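Local coordinates for protein interleukin-20 receptor subunit beta (Homo sapiens, PDB 6DF3) that pairs with IL20RA or IL22RA1 to form cell-surface receptors, the first for the cytokines IL19, IL20 and IL24, the second for IL20 and IL24, at residues Q100-T105 with I178-A183; L132-R137 with C168-T173. The protein carries 1 engineered substitution. One frame throughout, in Å; residues are numbered along the deposited sequence.

Contact 1. Residues Q100-T105 with I178-A183; sequences QSTILT and IGRYSA. Engineered in segment 100-105: Gln100 (natural residue Asn).
The Arg180 side chain reaches across to the linker 100-105, its guanidinium group lying with one face against Leu104, whose CG stands 3.9 Å from Arg180 NH2. The edge of the same group is spent on backbone carbonyls. Arg180 NH1 gives a nearly straight bond to Thr102 O (2.7 Å, 173° at the hydrogen), which lies in the guanidinium plane and accepts on a lone pair. Arg180 NH1 also bonds Gln100 O at 2.8 Å, more bent and tilted out of that plane, while NH2 adds a weak bond to Thr102 O. The chain bends at chi3 (47°), and this turn swings the guanidinium toward the linker carbonyls. Two bonds on NH1 and the weak one on NH2, with a leucine over the face, should restrict the rotation of the group. The engineered Gln100 donates through NE2 to Ile178 O at 2.7 Å, on a lone pair in the carbonyl plane; the bond is bent (136° at the hydrogen), its acceptor tilted from the amide plane. Beside it, Ile178 CD1 meets Thr102 CG2 at 3.6 Å, the two side chains roughly perpendicular to each other. Leu104 CD1 packs on the backbone of Tyr181 and Ser182, and a water bridges Leu104 O to Ala183 N. Gly179 and Arg180 both face Val175, forming a G1 beta bulge. Thr102 OG1 is hydrogen-bonded to Ser11 OG and Met14 N of the first domain, and the Ile103 backbone pairs with Ser11 and Asn13. The linker is thus tied to the first fibronectin type III domain by those bonds and to the second by Arg180, consistent with the two-domain extracellular part of a type II cytokine receptor.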
loop_
_atom_site.group_PDB
_atom_site.type_symbol
_atom_site.label_atom_id
_atom_site.label_comp_id
_atom_site.label_asym_id
_atom_site.label_seq_id
_atom_site.Cartn_x
_atom_site.Cartn_y
_atom_site.Cartn_z
ATOM N N GLN C 100 11.983 2.189 -14.630
ATOM C CA GLN C 100 13.305 1.684 -14.231
ATOM C C GLN C 100 14.431 2.648 -14.737
ATOM O O GLN C 100 15.449 2.754 -14.169
ATOM C CB GLN C 100 13.457 0.274 -14.826
ATOM C CG GLN C 100 14.763 -0.505 -14.593
ATOM C CD GLN C 100 14.766 -1.191 -13.229
ATOM O OE1 GLN C 100 13.786 -1.853 -12.845
ATOM N NE2 GLN C 100 15.861 -1.035 -12.482
ATOM N N SER C 101 14.200 3.345 -15.833
ATOM C CA SER C 101 15.181 4.234 -16.375
ATOM C C SER C 101 15.035 5.661 -15.864
ATOM O O SER C 101 15.655 6.526 -16.410
ATOM C CB SER C 101 15.087 4.183 -17.884
ATOM O OG SER C 101 13.943 4.947 -18.270
ATOM N N THR C 102 14.255 5.932 -14.808
ATOM C CA THR C 102 14.147 7.306 -14.331
ATOM C C THR C 102 15.559 7.914 -13.955
ATOM O O THR C 102 16.494 7.152 -13.619
ATOM C CB THR C 102 13.214 7.452 -13.211
ATOM O OG1 THR C 102 12.894 8.815 -13.014
ATOM C CG2 THR C 102 13.755 6.864 -11.913
ATOM N N ILE C 103 15.711 9.248 -14.054
ATOM C CA ILE C 103 16.993 9.898 -13.706
ATOM C C ILE C 103 16.953 10.187 -12.212
ATOM O O ILE C 103 16.192 11.010 -11.772
ATOM C CB ILE C 103 17.237 11.180 -14.511
ATOM C CG1 ILE C 103 17.357 10.804 -16.000
ATOM C CG2 ILE C 103 18.480 11.904 -13.974
ATOM C CD1 ILE C 103 17.314 11.959 -16.980
ATOM N N LEU C 104 17.780 9.500 -11.449
ATOM C CA LEU C 104 17.865 9.734 -9.984
ATOM C C LEU C 104 19.028 10.674 -9.775
ATOM O O LEU C 104 20.192 10.323 -10.096
ATOM C CB LEU C 104 18.147 8.432 -9.221
ATOM C CG LEU C 104 17.074 7.345 -9.289
ATOM C CD1 LEU C 104 17.314 6.279 -8.226
ATOM C CD2 LEU C 104 15.693 7.936 -9.102
ATOM N N THR C 105 18.722 11.857 -9.265
ATOM C CA THR C 105 19.753 12.824 -8.969
ATOM C C THR C 105 20.270 12.564 -7.551
ATOM O O THR C 105 19.699 11.799 -6.727
ATOM C CB THR C 105 19.234 14.264 -9.222
ATOM O OG1 THR C 105 17.915 14.387 -8.731
ATOM C CG2 THR C 105 19.032 14.527 -10.699
ATOM N N ILE C 178 12.096 0.236 -8.344
ATOM C CA ILE C 178 13.053 -0.024 -9.433
ATOM C C ILE C 178 14.384 -0.650 -8.986
ATOM O O ILE C 178 15.157 -1.113 -9.830
ATOM C CB ILE C 178 13.254 1.284 -10.249
ATOM C CG1 ILE C 178 13.983 2.354 -9.440
ATOM C CG2 ILE C 178 11.891 1.847 -10.655
ATOM C CD1 ILE C 178 14.021 3.717 -10.108
ATOM N N GLY C 179 14.638 -0.694 -7.675
ATOM C CA GLY C 179 15.782 -1.401 -7.150
ATOM C C GLY C 179 17.068 -0.601 -7.269
ATOM O O GLY C 179 18.154 -1.170 -7.233
ATOM N N ARG C 180 16.946 0.723 -7.337
ATOM C CA ARG C 180 18.061 1.604 -7.683
ATOM C C ARG C 180 18.260 2.637 -6.596
ATOM O O ARG C 180 17.295 3.055 -5.978
ATOM C CB ARG C 180 17.858 2.276 -9.051
ATOM C CG ARG C 180 18.022 1.302 -10.220
ATOM C CD ARG C 180 17.808 2.002 -11.579
ATOM N NE ARG C 180 18.557 3.264 -11.611
ATOM C CZ ARG C 180 18.176 4.435 -12.132
ATOM N NH1 ARG C 180 16.994 4.619 -12.718
ATOM N NH2 ARG C 180 19.012 5.455 -12.034
ATOM N N TYR C 181 19.544 2.960 -6.365
ATOM C CA TYR C 181 20.013 4.085 -5.542
ATOM C C TYR C 181 20.610 5.140 -6.481
ATOM O O TYR C 181 21.176 4.769 -7.548
ATOM C CB TYR C 181 21.157 3.650 -4.583
ATOM C CG TYR C 181 20.836 2.471 -3.668
ATOM C CD1 TYR C 181 20.873 1.138 -4.160
ATOM C CD2 TYR C 181 20.472 2.680 -2.324
ATOM C CE1 TYR C 181 20.538 0.044 -3.350
ATOM C CE2 TYR C 181 20.152 1.590 -1.480
ATOM C CZ TYR C 181 20.196 0.274 -1.997
ATOM O OH TYR C 181 19.862 -0.804 -1.203
ATOM N N SER C 182 20.485 6.412 -6.072
ATOM C CA SER C 182 21.269 7.527 -6.629
ATOM C C SER C 182 22.761 7.532 -6.192
ATOM O O SER C 182 23.183 6.811 -5.288
ATOM C CB SER C 182 20.672 8.893 -6.250
ATOM O OG SER C 182 21.035 9.333 -4.947
ATOM N N ALA C 183 23.538 8.385 -6.849
ATOM C CA ALA C 183 24.892 8.743 -6.413
ATOM C C ALA C 183 24.763 9.441 -5.065
ATOM O O ALA C 183 23.702 9.988 -4.757
ATOM C CB ALA C 183 25.557 9.699 -7.430
HETATM O O HOH W 1 22.604 9.601 -9.225
#

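Contact 2. Residues L132-R137 with C168-T173; sequences LVAYWR and CVKAET. Unlike the reference sequence in segment 168-173: Glu172 (reference Gln).
Trp136 lays one face of its indole over Cys168, whose CB lies 3.8 Å from Trp136 CE2, with SG in an oblique sulfur-aromatic contact. With CG between the backbone N and the carbonyl carbon (chi1 64°), the ring leans across the neighbouring strand. Lys170 CE comes to the ring's edge, 4.2 Å from Trp136 CZ3, and the lysine methylenes pass along Ala134 CB; its charged end makes a cation-pi contact with Phe184 of the next strand. Leu132 and Glu172 run alongside each other in the same direction, and the carboxylate oxygen Glu172 OE2 comes close to Leu132 CD2, at 3.2 Å, and to its CB, an approach that brings no polar pairing. On this looser face Leu132, Trp136, Lys170 and Glu172 remain partly exposed, while Ala134 and Cys168 between them are covered.

The other face is tightly packed and buried. Tyr135 CB meets Val169 CG1 at 3.5 Å and Val133 CG2 meets Ala171 CB at 4.2 Å, with Leu158, Ile120, Leu118 and Leu122 packed on this face. Six backbone hydrogen bonds join the strands, paired at Leu132-Glu172, Ala134-Lys170 and Trp136-Cys168, Cys168 N to Trp136 O measuring 2.9 Å. CA-H...O contacts fill the non-hydrogen-bonded positions. Cys168 is also disulfide-bonded to Cys189, tying this strand to the last one. One face of this central antiparallel pair packs against strands 117-122 and 156-160, as in a fibronectin type III beta-sandwich, here the second domain of the receptor's extracellular part.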
loop_
_atom_site.group_PDB
_atom_site.type_symbol
_atom_site.label_atom_id
_atom_site.label_comp_id
_atom_site.label_asym_id
_atom_site.label_seq_id
_atom_site.Cartn_x
_atom_site.Cartn_y
_atom_site.Cartn_z
ATOM N N LEU C 132 19.339 7.088 2.411
ATOM C CA LEU C 132 20.514 6.606 3.108
ATOM C C LEU C 132 21.416 7.772 3.434
ATOM O O LEU C 132 21.759 8.564 2.580
ATOM C CB LEU C 132 21.292 5.700 2.192
ATOM C CG LEU C 132 21.903 4.484 2.825
ATOM C CD1 LEU C 132 21.102 3.308 2.293
ATOM C CD2 LEU C 132 23.413 4.367 2.524
ATOM N N VAL C 133 21.829 7.872 4.676
ATOM C CA VAL C 133 22.724 8.945 5.106
ATOM C C VAL C 133 23.919 8.277 5.744
ATOM O O VAL C 133 23.766 7.491 6.665
ATOM C CB VAL C 133 22.043 9.934 6.076
ATOM C CG1 VAL C 133 22.961 11.103 6.404
ATOM C CG2 VAL C 133 20.759 10.463 5.448
ATOM N N ALA C 134 25.099 8.554 5.201
ATOM C CA ALA C 134 26.364 8.083 5.764
ATOM C C ALA C 134 26.937 9.238 6.510
ATOM O O ALA C 134 26.918 10.379 6.003
ATOM C CB ALA C 134 27.339 7.636 4.682
ATOM N N TYR C 135 27.393 8.944 7.735
ATOM C CA TYR C 135 28.120 9.909 8.525
ATOM C C TYR C 135 29.222 9.278 9.394
ATOM O O TYR C 135 29.144 8.101 9.792
ATOM C CB TYR C 135 27.156 10.748 9.377
ATOM C CG TYR C 135 26.365 10.029 10.477
ATOM C CD1 TYR C 135 26.854 9.867 11.808
ATOM C CD2 TYR C 135 25.095 9.571 10.195
ATOM C CE1 TYR C 135 26.071 9.215 12.771
ATOM C CE2 TYR C 135 24.324 8.942 11.135
ATOM C CZ TYR C 135 24.784 8.766 12.399
ATOM O OH TYR C 135 23.849 8.128 13.176
ATOM N N TRP C 136 30.232 10.095 9.687
ATOM C CA TRP C 136 31.444 9.644 10.376
ATOM C C TRP C 136 32.161 10.821 11.045
ATOM O O TRP C 136 32.025 11.981 10.633
ATOM C CB TRP C 136 32.397 8.919 9.398
ATOM C CG TRP C 136 32.974 9.793 8.260
ATOM C CD1 TRP C 136 34.126 10.551 8.302
ATOM C CD2 TRP C 136 32.434 9.969 6.940
ATOM N NE1 TRP C 136 34.317 11.197 7.103
ATOM C CE2 TRP C 136 33.300 10.853 6.248
ATOM C CE3 TRP C 136 31.296 9.472 6.280
ATOM C CZ2 TRP C 136 33.070 11.254 4.943
ATOM C CZ3 TRP C 136 31.055 9.870 4.970
ATOM C CH2 TRP C 136 31.943 10.760 4.311
ATOM N N ARG C 137 32.913 10.499 12.087
ATOM C CA ARG C 137 33.839 11.435 12.683
ATOM C C ARG C 137 35.049 11.482 11.746
ATOM O O ARG C 137 35.554 10.425 11.378
ATOM C CB ARG C 137 34.226 10.916 14.062
ATOM C CG ARG C 137 34.910 11.917 14.959
ATOM C CD ARG C 137 35.229 11.268 16.295
ATOM N NE ARG C 137 36.061 12.127 17.106
ATOM C CZ ARG C 137 35.646 13.153 17.851
ATOM N NH1 ARG C 137 34.362 13.489 17.898
ATOM N NH2 ARG C 137 36.544 13.848 18.565
ATOM N N CYS C 168 31.481 14.523 9.265
ATOM C CA CYS C 168 31.161 14.697 7.845
ATOM C C CYS C 168 29.988 13.834 7.418
ATOM O O CYS C 168 29.756 12.775 7.984
ATOM C CB CYS C 168 32.391 14.437 6.971
ATOM S SG CYS C 168 33.753 15.578 7.330
ATOM N N VAL C 169 29.250 14.302 6.422
ATOM C CA VAL C 169 27.966 13.677 6.016
ATOM C C VAL C 169 27.655 13.774 4.494
ATOM O O VAL C 169 27.868 14.818 3.885
ATOM C CB VAL C 169 26.779 14.312 6.799
ATOM C CG1 VAL C 169 26.879 14.026 8.292
ATOM C CG2 VAL C 169 26.732 15.831 6.598
ATOM N N LYS C 170 27.147 12.684 3.919
ATOM C CA LYS C 170 26.634 12.685 2.568
ATOM C C LYS C 170 25.353 11.805 2.566
ATOM O O LYS C 170 25.190 10.941 3.449
ATOM C CB LYS C 170 27.661 12.126 1.581
ATOM C CG LYS C 170 28.093 10.712 1.931
ATOM C CD LYS C 170 29.085 10.112 0.965
ATOM C CE LYS C 170 29.390 8.667 1.337
ATOM N NZ LYS C 170 30.295 8.021 0.348
ATOM N N ALA C 171 24.509 12.006 1.556
ATOM C CA ALA C 171 23.193 11.363 1.459
ATOM C C ALA C 171 22.869 10.913 0.033
ATOM O O ALA C 171 23.236 11.552 -0.959
ATOM C CB ALA C 171 22.103 12.298 1.965
ATOM N N GLU C 172 22.110 9.841 -0.035
ATOM C CA GLU C 172 21.849 9.070 -1.228
ATOM C C GLU C 172 20.349 8.752 -1.172
ATOM O O GLU C 172 19.751 8.779 -0.096
ATOM C CB GLU C 172 22.645 7.786 -1.008
ATOM C CG GLU C 172 22.905 6.890 -2.178
ATOM C CD GLU C 172 23.382 5.489 -1.765
ATOM O OE1 GLU C 172 23.955 4.789 -2.632
ATOM O OE2 GLU C 172 23.193 5.056 -0.605
ATOM N N THR C 173 19.776 8.347 -2.294
ATOM C CA THR C 173 18.363 8.149 -2.409
ATOM C C THR C 173 18.213 6.638 -2.806
ATOM O O THR C 173 19.156 6.058 -3.374
ATOM C CB THR C 173 17.932 9.159 -3.478
ATOM O OG1 THR C 173 16.972 10.112 -2.990
ATOM C CG2 THR C 173 17.531 8.469 -4.692
#

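In the fold
Contact 1 joins the interdomain linker to the end of the second fibronectin type III domain nearest the first, whereas contact 2 lies within the sheet of that second domain. Their centres are 18 Å apart, and they meet through the adjacent strands 167-175 and 180-189. Ser182 N of contact 1 lies 3.0 Å from Thr173 O of contact 2, a probable hydrogen bond, and Ser182 OG also bonds Thr173 N. Tyr181 and Ser182 pack on Glu172 beside this junction. The centre of contact 1 is about 9 Å, that of contact 2 about 22 Å, from the centre of the chain. No other protein chain of the assembly touches either contact.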